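Putative membrane protein COG4129 (Clostridium difficile, PDB 3KMI) is of unknown function but, as a member of a putative aromatic acid exporter family, may help export such acids; this chain is its helical C-terminal domain. Local coordinates at residues L25-D30 / K37-S42; A110-I115 / T162-F167. One frame throughout, in Å; residues are numbered along the deposited sequence.

Contact 1: L25-D30 / K37-S42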
ATOM      1  N   LEU A  25     -14.977   0.405   3.271  1.00  8.84           N
ATOM      2  CA  LEU A  25     -14.259   1.492   3.943  1.00  9.26           C
ATOM      3  C   LEU A  25     -14.989   1.968   5.212  1.00  9.15           C
ATOM      4  O   LEU A  25     -14.383   2.168   6.281  1.00  8.53           O
ATOM      5  CB  LEU A  25     -14.012   2.651   2.946  1.00  9.37           C
ATOM      6  CG  LEU A  25     -13.147   3.779   3.494  1.00  9.27           C
ATOM      7  CD1 LEU A  25     -11.651   3.366   3.562  1.00  7.15           C
ATOM      8  CD2 LEU A  25     -13.263   5.085   2.643  1.00  6.15           C
ATOM      9  N   ILE A  26     -16.294   2.159   5.095  1.00  9.68           N
ATOM     10  CA  ILE A  26     -17.098   2.593   6.238  1.00  9.64           C
ATOM     11  C   ILE A  26     -17.108   1.503   7.342  1.00 10.69           C
ATOM     12  O   ILE A  26     -17.097   1.823   8.538  1.00 10.14           O
ATOM     13  CB  ILE A  26     -18.538   2.940   5.762  1.00  9.40           C
ATOM     14  CG1 ILE A  26     -18.498   4.215   4.904  1.00 10.03           C
ATOM     15  CG2 ILE A  26     -19.498   3.062   6.925  1.00  9.27           C
ATOM     16  CD1 ILE A  26     -19.653   4.334   3.875  1.00 10.29           C
ATOM     17  N   ASP A  27     -17.138   0.228   6.935  1.00 10.49           N
ATOM     18  CA  ASP A  27     -17.030  -0.870   7.930  1.00 11.97           C
ATOM     19  C   ASP A  27     -15.760  -0.695   8.716  1.00 12.11           C
ATOM     20  O   ASP A  27     -15.777  -0.890   9.922  1.00 12.86           O
ATOM     21  CB  ASP A  27     -16.941  -2.258   7.285  1.00 11.16           C
ATOM     22  CG  ASP A  27     -18.209  -2.684   6.623  1.00 12.06           C
ATOM     23  OD1 ASP A  27     -19.267  -2.139   6.972  1.00 11.68           O
ATOM     24  OD2 ASP A  27     -18.144  -3.593   5.755  1.00 12.85           O
ATOM     25  N   ILE A  28     -14.660  -0.367   8.023  1.00 11.06           N
ATOM     26  CA  ILE A  28     -13.371  -0.108   8.696  1.00 11.54           C
ATOM     27  C   ILE A  28     -13.458   1.047   9.734  1.00 10.83           C
ATOM     28  O   ILE A  28     -13.075   0.890  10.921  1.00 11.02           O
ATOM     29  CB  ILE A  28     -12.215   0.079   7.678  1.00 11.47           C
ATOM     30  CG1 ILE A  28     -11.893  -1.281   7.027  1.00 14.52           C
ATOM     31  CG2 ILE A  28     -10.969   0.646   8.364  1.00 11.58           C
ATOM     32  CD1 ILE A  28     -11.252  -1.144   5.618  1.00 12.72           C
ATOM     33  N   ALA A  29     -13.997   2.175   9.318  1.00 10.51           N
ATOM     34  CA  ALA A  29     -14.198   3.313  10.248  1.00  9.75           C
ATOM     35  C   ALA A  29     -14.983   2.860  11.510  1.00 10.56           C
ATOM     36  O   ALA A  29     -14.683   3.310  12.616  1.00  9.61           O
ATOM     37  CB  ALA A  29     -14.929   4.454   9.565  1.00  8.68           C
ATOM     38  N   ASP A  30     -15.998   2.010  11.334  1.00 11.24           N
ATOM     39  CA  ASP A  30     -16.831   1.534  12.465  1.00 12.28           C
ATOM     40  C   ASP A  30     -16.060   0.611  13.399  1.00 12.38           C
ATOM     41  O   ASP A  30     -16.342   0.534  14.605  1.00 12.35           O
ATOM     42  CB  ASP A  30     -18.053   0.756  11.950  1.00 13.89           C
ATOM     43  CG  ASP A  30     -19.061   1.641  11.222  1.00 17.98           C
ATOM     44  OD1 ASP A  30     -19.087   2.854  11.488  1.00 22.10           O
ATOM     45  OD2 ASP A  30     -19.829   1.117  10.373  1.00 23.79           O
ATOM     46  N   LYS A  37     -17.683  -5.260  18.345  1.00 31.69           N
ATOM     47  CA  LYS A  37     -19.008  -5.428  17.751  1.00 31.54           C
ATOM     48  C   LYS A  37     -18.911  -6.282  16.490  1.00 31.30           C
ATOM     49  O   LYS A  37     -18.066  -6.050  15.599  1.00 31.00           O
ATOM     50  CB  LYS A  37     -19.679  -4.076  17.453  1.00 31.77           C
ATOM     51  CG  LYS A  37     -21.126  -4.184  16.963  1.00 32.62           C
ATOM     52  CD  LYS A  37     -21.872  -2.877  17.176  1.00 35.42           C
ATOM     53  CE  LYS A  37     -22.919  -2.620  16.094  1.00 35.98           C
ATOM     54  NZ  LYS A  37     -23.292  -1.164  16.059  1.00 36.32           N
ATOM     55  N   GLU A  38     -19.768  -7.301  16.443  1.00 30.72           N
ATOM     56  CA  GLU A  38     -20.007  -8.035  15.218  1.00 29.65           C
ATOM     57  C   GLU A  38     -20.240  -7.036  14.098  1.00 28.51           C
ATOM     58  O   GLU A  38     -21.028  -6.087  14.237  1.00 28.37           O
ATOM     59  CB  GLU A  38     -21.219  -8.925  15.373  1.00 30.20           C
ATOM     60  CG  GLU A  38     -20.860 -10.336  15.712  1.00 32.05           C
ATOM     61  CD  GLU A  38     -21.550 -11.300  14.801  1.00 35.18           C
ATOM     62  OE1 GLU A  38     -20.863 -11.911  13.944  1.00 35.47           O
ATOM     63  OE2 GLU A  38     -22.787 -11.425  14.927  1.00 37.84           O
ATOM     64  N   ASN A  39     -19.533  -7.231  12.995  1.00 27.01           N
ATOM     65  CA  ASN A  39     -19.579  -6.270  11.928  1.00 25.39           C
ATOM     66  C   ASN A  39     -19.612  -6.928  10.533  1.00 23.73           C
ATOM     67  O   ASN A  39     -19.454  -8.148  10.409  1.00 24.24           O
ATOM     68  CB  ASN A  39     -18.434  -5.279  12.110  1.00 26.12           C
ATOM     69  CG  ASN A  39     -17.336  -5.454  11.092  1.00 27.74           C
ATOM     70  OD1 ASN A  39     -17.194  -4.616  10.194  1.00 31.78           O
ATOM     71  ND2 ASN A  39     -16.556  -6.540  11.207  1.00 28.13           N
ATOM     72  N   GLY A  40     -19.854  -6.117   9.504  1.00 21.25           N
ATOM     73  CA  GLY A  40     -20.070  -6.619   8.156  1.00 18.23           C
ATOM     74  C   GLY A  40     -18.855  -6.612   7.247  1.00 16.35           C
ATOM     75  O   GLY A  40     -18.986  -6.947   6.075  1.00 15.27           O
ATOM     76  N   TYR A  41     -17.684  -6.277   7.781  1.00 14.24           N
ATOM     77  CA  TYR A  41     -16.445  -6.232   6.994  1.00 15.01           C
ATOM     78  C   TYR A  41     -16.273  -7.480   6.143  1.00 14.77           C
ATOM     79  O   TYR A  41     -16.024  -7.378   4.920  1.00 15.25           O
ATOM     80  CB  TYR A  41     -15.192  -6.055   7.867  1.00 14.08           C
ATOM     81  CG  TYR A  41     -13.919  -6.158   7.053  1.00 13.15           C
ATOM     82  CD1 TYR A  41     -13.387  -5.030   6.372  1.00 13.75           C
ATOM     83  CD2 TYR A  41     -13.222  -7.354   6.974  1.00 14.18           C
ATOM     84  CE1 TYR A  41     -12.228  -5.122   5.617  1.00 13.04           C
ATOM     85  CE2 TYR A  41     -12.044  -7.446   6.211  1.00 14.95           C
ATOM     86  CZ  TYR A  41     -11.556  -6.335   5.548  1.00 11.73           C
ATOM     87  OH  TYR A  41     -10.388  -6.473   4.820  1.00 13.96           O
ATOM     88  N   SER A  42     -16.441  -8.649   6.755  1.00 13.13           N
ATOM     89  CA  SER A  42     -16.131  -9.890   6.066  1.00 14.01           C
ATOM     90  C   SER A  42     -17.071 -10.142   4.909  1.00 14.05           C
ATOM     91  O   SER A  42     -16.647 -10.430   3.777  1.00 12.46           O
ATOM     92  CB  SER A  42     -16.197 -11.071   7.028  1.00 14.79           C
ATOM     93  OG  SER A  42     -14.987 -11.121   7.753  1.00 21.19           O
TER
HETATM   94  O   HOH W   1     -20.634  -3.467   9.669  1.00 32.53           O
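Asp-27 and Ile-28, on the outgoing helix, meet the chain where it turns back through Asn-39 and Gly-40 into the next helix at Tyr-41. The polar part of the contact belongs to Asp-27, whose CB points toward the returning chain. Its carboxylate lies against the backbone: OD2 comes within 3.4 Å of both Gly-40 C and Tyr-41 CA. The Tyr-41 N-H is badly angled for this oxygen and instead makes a weak hydrogen bond to Asn-39 OD1 (N to OD1 3.0 Å, 147° at the hydrogen), which ties the turn to itself. Asparagine suits this place because its short side chain can reach forward over Gly-40 to the N-H of Tyr-41, at the start of the helix. The same OD1 lies 3.8 Å from Asp-27 CB.

Between the two segments the hydrogen bonding runs through water. A water accepts from N of Gly-40, the N-cap residue, at 2.8 Å and donates weakly to Asp-27 OD1. Asp-27 OD2, against the backbone, is also near the carboxylate of Asp-44, which would probably disfavour two full charges there.

The apolar part is one pair whose side chains run alongside one another. Ile-28 CG1 approaches the ring obliquely, 4.1 Å from Tyr-41 CD1, and Ile-28 CD1 comes up to Tyr-41 CE1. With CG anti to the backbone N (chi1 174°), the tyrosine ring is carried alongside the isoleucine.

This is an alpha-alpha hairpin, in which the loop after helix 7-33 leads into helix 41-61. Helix 68-95 closes its inner side: Leu-88 and Leu-91 pack on Ile-28, and Tyr-92 stacks on the Tyr-41 ring. Helix 103-117 also packs against helix 7-33.

Contact 2: A110-I115 / T162-F167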
ATOM      1  N   ALA A 110     -13.828   9.361  12.041  1.00  5.67           N
ATOM      2  CA  ALA A 110     -14.708  10.382  11.462  1.00  6.32           C
ATOM      3  C   ALA A 110     -14.259  10.727  10.037  1.00  6.19           C
ATOM      4  O   ALA A 110     -15.079  10.850   9.126  1.00  6.74           O
ATOM      5  CB  ALA A 110     -14.728  11.645  12.353  1.00  6.01           C
ATOM      6  N   PHE A 111     -12.959  10.843   9.848  1.00  5.45           N
ATOM      7  CA  PHE A 111     -12.390  11.204   8.526  1.00  6.52           C
ATOM      8  C   PHE A 111     -12.657  10.099   7.473  1.00  6.70           C
ATOM      9  O   PHE A 111     -13.012  10.392   6.323  1.00  7.11           O
ATOM     10  CB  PHE A 111     -10.891  11.514   8.662  1.00  6.50           C
ATOM     11  CG  PHE A 111     -10.215  11.915   7.361  1.00  8.76           C
ATOM     12  CD1 PHE A 111     -10.679  13.002   6.616  1.00  9.11           C
ATOM     13  CD2 PHE A 111      -9.088  11.231   6.917  1.00 10.81           C
ATOM     14  CE1 PHE A 111     -10.034  13.376   5.400  1.00 10.75           C
ATOM     15  CE2 PHE A 111      -8.439  11.591   5.722  1.00 12.15           C
ATOM     16  CZ  PHE A 111      -8.930  12.660   4.957  1.00 12.11           C
ATOM     17  N   ILE A 112     -12.515   8.837   7.873  1.00  5.92           N
ATOM     18  CA  ILE A 112     -12.833   7.713   7.011  1.00  6.70           C
ATOM     19  C   ILE A 112     -14.339   7.655   6.658  1.00  7.04           C
ATOM     20  O   ILE A 112     -14.696   7.360   5.522  1.00  8.09           O
ATOM     21  CB  ILE A 112     -12.358   6.343   7.621  1.00  6.09           C
ATOM     22  CG1 ILE A 112     -10.825   6.349   7.751  1.00  7.62           C
ATOM     23  CG2 ILE A 112     -12.827   5.196   6.728  1.00  5.79           C
ATOM     24  CD1 ILE A 112     -10.222   5.223   8.611  1.00  8.02           C
ATOM     25  N   HIS A 113     -15.206   7.904   7.630  1.00  6.87           N
ATOM     26  CA  HIS A 113     -16.651   8.067   7.334  1.00  9.05           C
ATOM     27  C   HIS A 113     -16.913   9.174   6.333  1.00  7.98           C
ATOM     28  O   HIS A 113     -17.740   9.026   5.427  1.00  8.10           O
ATOM     29  CB  HIS A 113     -17.475   8.362   8.593  1.00  8.94           C
ATOM     30  CG  HIS A 113     -17.826   7.142   9.390  1.00 15.91           C
ATOM     31  ND1 HIS A 113     -17.465   6.986  10.710  1.00 20.23           N
ATOM     32  CD2 HIS A 113     -18.531   6.029   9.066  1.00 19.45           C
ATOM     33  CE1 HIS A 113     -17.899   5.818  11.155  1.00 18.07           C
ATOM     34  NE2 HIS A 113     -18.542   5.214  10.175  1.00 19.22           N
ATOM     35  N   LYS A 114     -16.237  10.297   6.517  1.00  7.34           N
ATOM     36  CA  LYS A 114     -16.400  11.432   5.637  1.00  7.67           C
ATOM     37  C   LYS A 114     -16.029  10.990   4.234  1.00  7.45           C
ATOM     38  O   LYS A 114     -16.760  11.241   3.260  1.00  8.30           O
ATOM     39  CB  LYS A 114     -15.547  12.619   6.100  1.00  6.19           C
ATOM     40  CG  LYS A 114     -15.619  13.843   5.185  1.00  8.44           C
ATOM     41  CD  LYS A 114     -14.741  14.944   5.732  1.00 11.41           C
ATOM     42  CE  LYS A 114     -14.876  16.264   4.982  1.00 11.18           C
ATOM     43  NZ  LYS A 114     -14.029  17.283   5.686  1.00  8.85           N
ATOM     44  N   ILE A 115     -14.896  10.327   4.123  1.00  7.85           N
ATOM     45  CA  ILE A 115     -14.441   9.814   2.822  1.00  8.69           C
ATOM     46  C   ILE A 115     -15.495   8.840   2.233  1.00  8.83           C
ATOM     47  O   ILE A 115     -15.872   8.931   1.055  1.00  9.72           O
ATOM     48  CB  ILE A 115     -13.049   9.121   2.907  1.00  9.13           C
ATOM     49  CG1 ILE A 115     -11.931  10.110   3.330  1.00  9.06           C
ATOM     50  CG2 ILE A 115     -12.735   8.424   1.550  1.00  9.85           C
ATOM     51  CD1 ILE A 115     -10.533   9.434   3.616  1.00 11.84           C
ATOM     52  N   THR A 162      -1.076   6.570   5.874  1.00 11.08           N
ATOM     53  CA  THR A 162      -0.325   6.202   4.677  1.00 10.46           C
ATOM     54  C   THR A 162      -1.218   5.524   3.659  1.00  9.31           C
ATOM     55  O   THR A 162      -1.209   5.883   2.482  1.00 10.00           O
ATOM     56  CB  THR A 162       0.906   5.323   5.009  1.00 10.77           C
ATOM     57  OG1 THR A 162       1.805   6.090   5.829  1.00 10.86           O
ATOM     58  CG2 THR A 162       1.609   4.956   3.767  1.00 11.17           C
ATOM     59  N   GLU A 163      -1.984   4.547   4.106  1.00  8.56           N
ATOM     60  CA  GLU A 163      -2.889   3.802   3.218  1.00  9.61           C
ATOM     61  C   GLU A 163      -3.982   4.730   2.662  1.00  8.61           C
ATOM     62  O   GLU A 163      -4.284   4.716   1.457  1.00  8.85           O
ATOM     63  CB  GLU A 163      -3.520   2.608   3.954  1.00  8.61           C
ATOM     64  CG  GLU A 163      -2.499   1.544   4.356  1.00 10.23           C
ATOM     65  CD  GLU A 163      -1.741   0.938   3.161  1.00 10.26           C
ATOM     66  OE1 GLU A 163      -2.322   0.700   2.071  1.00  8.41           O
ATOM     67  OE2 GLU A 163      -0.532   0.692   3.320  1.00 14.79           O
ATOM     68  N   LEU A 164      -4.509   5.592   3.522  1.00  8.85           N
ATOM     69  CA  LEU A 164      -5.547   6.514   3.108  1.00  9.60           C
ATOM     70  C   LEU A 164      -5.096   7.509   2.047  1.00  9.82           C
ATOM     71  O   LEU A 164      -5.903   7.934   1.230  1.00 11.07           O
ATOM     72  CB  LEU A 164      -6.150   7.254   4.316  1.00  9.94           C
ATOM     73  CG  LEU A 164      -7.072   6.421   5.207  1.00 10.05           C
ATOM     74  CD1 LEU A 164      -7.463   7.344   6.407  1.00 11.07           C
ATOM     75  CD2 LEU A 164      -8.368   5.988   4.449  1.00  7.57           C
ATOM     76  N   LYS A 165      -3.833   7.904   2.047  1.00  9.91           N
ATOM     77  CA  LYS A 165      -3.356   8.830   1.023  1.00  9.81           C
ATOM     78  C   LYS A 165      -3.454   8.160  -0.342  1.00  9.53           C
ATOM     79  O   LYS A 165      -3.948   8.749  -1.295  1.00  9.61           O
ATOM     80  CB  LYS A 165      -1.913   9.280   1.289  1.00  9.10           C
ATOM     81  CG  LYS A 165      -1.454  10.427   0.406  1.00 10.08           C
ATOM     82  CD  LYS A 165      -0.025  10.848   0.783  1.00 11.13           C
ATOM     83  CE  LYS A 165       0.464  12.023  -0.029  1.00 12.09           C
ATOM     84  NZ  LYS A 165       1.773  12.437   0.501  1.00 12.29           N
ATOM     85  N   GLN A 166      -2.973   6.925  -0.431  1.00 10.24           N
ATOM     86  CA  GLN A 166      -3.064   6.202  -1.703  1.00  9.69           C
ATOM     87  C   GLN A 166      -4.509   5.915  -2.087  1.00  9.11           C
ATOM     88  O   GLN A 166      -4.841   6.022  -3.242  1.00  9.00           O
ATOM     89  CB  GLN A 166      -2.248   4.920  -1.721  1.00 10.25           C
ATOM     90  CG  GLN A 166      -2.102   4.428  -3.192  1.00 13.70           C
ATOM     91  CD  GLN A 166      -1.453   5.489  -4.142  1.00 18.51           C
ATOM     92  OE1 GLN A 166      -0.393   6.067  -3.843  1.00 19.95           O
ATOM     93  NE2 GLN A 166      -2.087   5.715  -5.295  1.00 20.03           N
ATOM     94  N   PHE A 167      -5.370   5.580  -1.116  1.00  9.59           N
ATOM     95  CA  PHE A 167      -6.810   5.456  -1.384  1.00  9.02           C
ATOM     96  C   PHE A 167      -7.416   6.705  -2.050  1.00  9.85           C
ATOM     97  O   PHE A 167      -8.180   6.609  -3.031  1.00  9.58           O
ATOM     98  CB  PHE A 167      -7.576   5.149  -0.082  1.00  9.79           C
ATOM     99  CG  PHE A 167      -9.025   4.831  -0.306  1.00  9.90           C
ATOM    100  CD1 PHE A 167      -9.431   3.509  -0.468  1.00  9.63           C
ATOM    101  CD2 PHE A 167      -9.981   5.864  -0.401  1.00  9.12           C
ATOM    102  CE1 PHE A 167     -10.732   3.195  -0.680  1.00  8.18           C
ATOM    103  CE2 PHE A 167     -11.293   5.575  -0.636  1.00  8.64           C
ATOM    104  CZ  PHE A 167     -11.686   4.223  -0.770  1.00  9.01           C
TER
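Leu-164 reaches from helix 148-176 toward three side chains of helix 103-117, and both its methyls straddle Ile-112 CG1. CD1 of Leu-164 lies 3.8 Å from Ile-112 CG1, the two side chains nearly perpendicular, and 4.2 Å from Phe-111 CD2. Leu-164 CD2 is 4.1 Å from Ile-112 CG1 and also approaches Ile-115 CD1, at 4.2 Å. A forked leucine suits this place, since its branches embrace one isoleucine while CD1 also meets Phe-111 and CD2 also meets Ile-115. About one turn after Leu-164, Phe-167 CE2 meets CG2 of the same Ile-115, 3.9 Å away, as the two side chains pass antiparallel. A chi1 of -172° swings the phenylalanine ring away from its own backbone N and out to that methyl.

The two helices run nearly parallel, 14° apart, with their local axes 12.4 Å from each other. At this spacing, neighbours in the all-helical bundle meet through the ends of large apolar side chains, not backbone to backbone. All five touching residues are buried, and no hydrogen bond links the segments.

Within 110-115, Ile-115 CD1 rests 3.7 Å above one face of the Phe-111 ring, near the ring's border. Leu-132 of helix 124-140 packs on Phe-111, and helix 7-33 packs against helix 103-117. Farther out, Phe-167 O accepts a hydrogen bond from Gln-84 NE2, and Thr-162 OG1 is hydrogen-bonded to Tyr-94 OH of the second subunit.

Contact 1 and contact 2 follow one another along the chain, with centres about 14 Å apart, and they meet where helix 7-33 lies against helix 103-117. Segment 25-30 turns Asp-27 and Ile-28 to the hairpin end at contact 1, while Leu-25, Ala-29 and Asp-30 face segment 110-115. Leu-25 CD2 lies 3.6 Å from Ile-115 CG2, the same methyl that meets the ring in contact 2, and Ala-29 CB is 3.6 Å from Ile-112 CG2. Asp-30 OD1 and His-113 NE2 add a probable hydrogen bond of 2.8 Å. Contact 1 is the more peripheral, its centre about 12 Å from that of the chain against about 7 Å for contact 2.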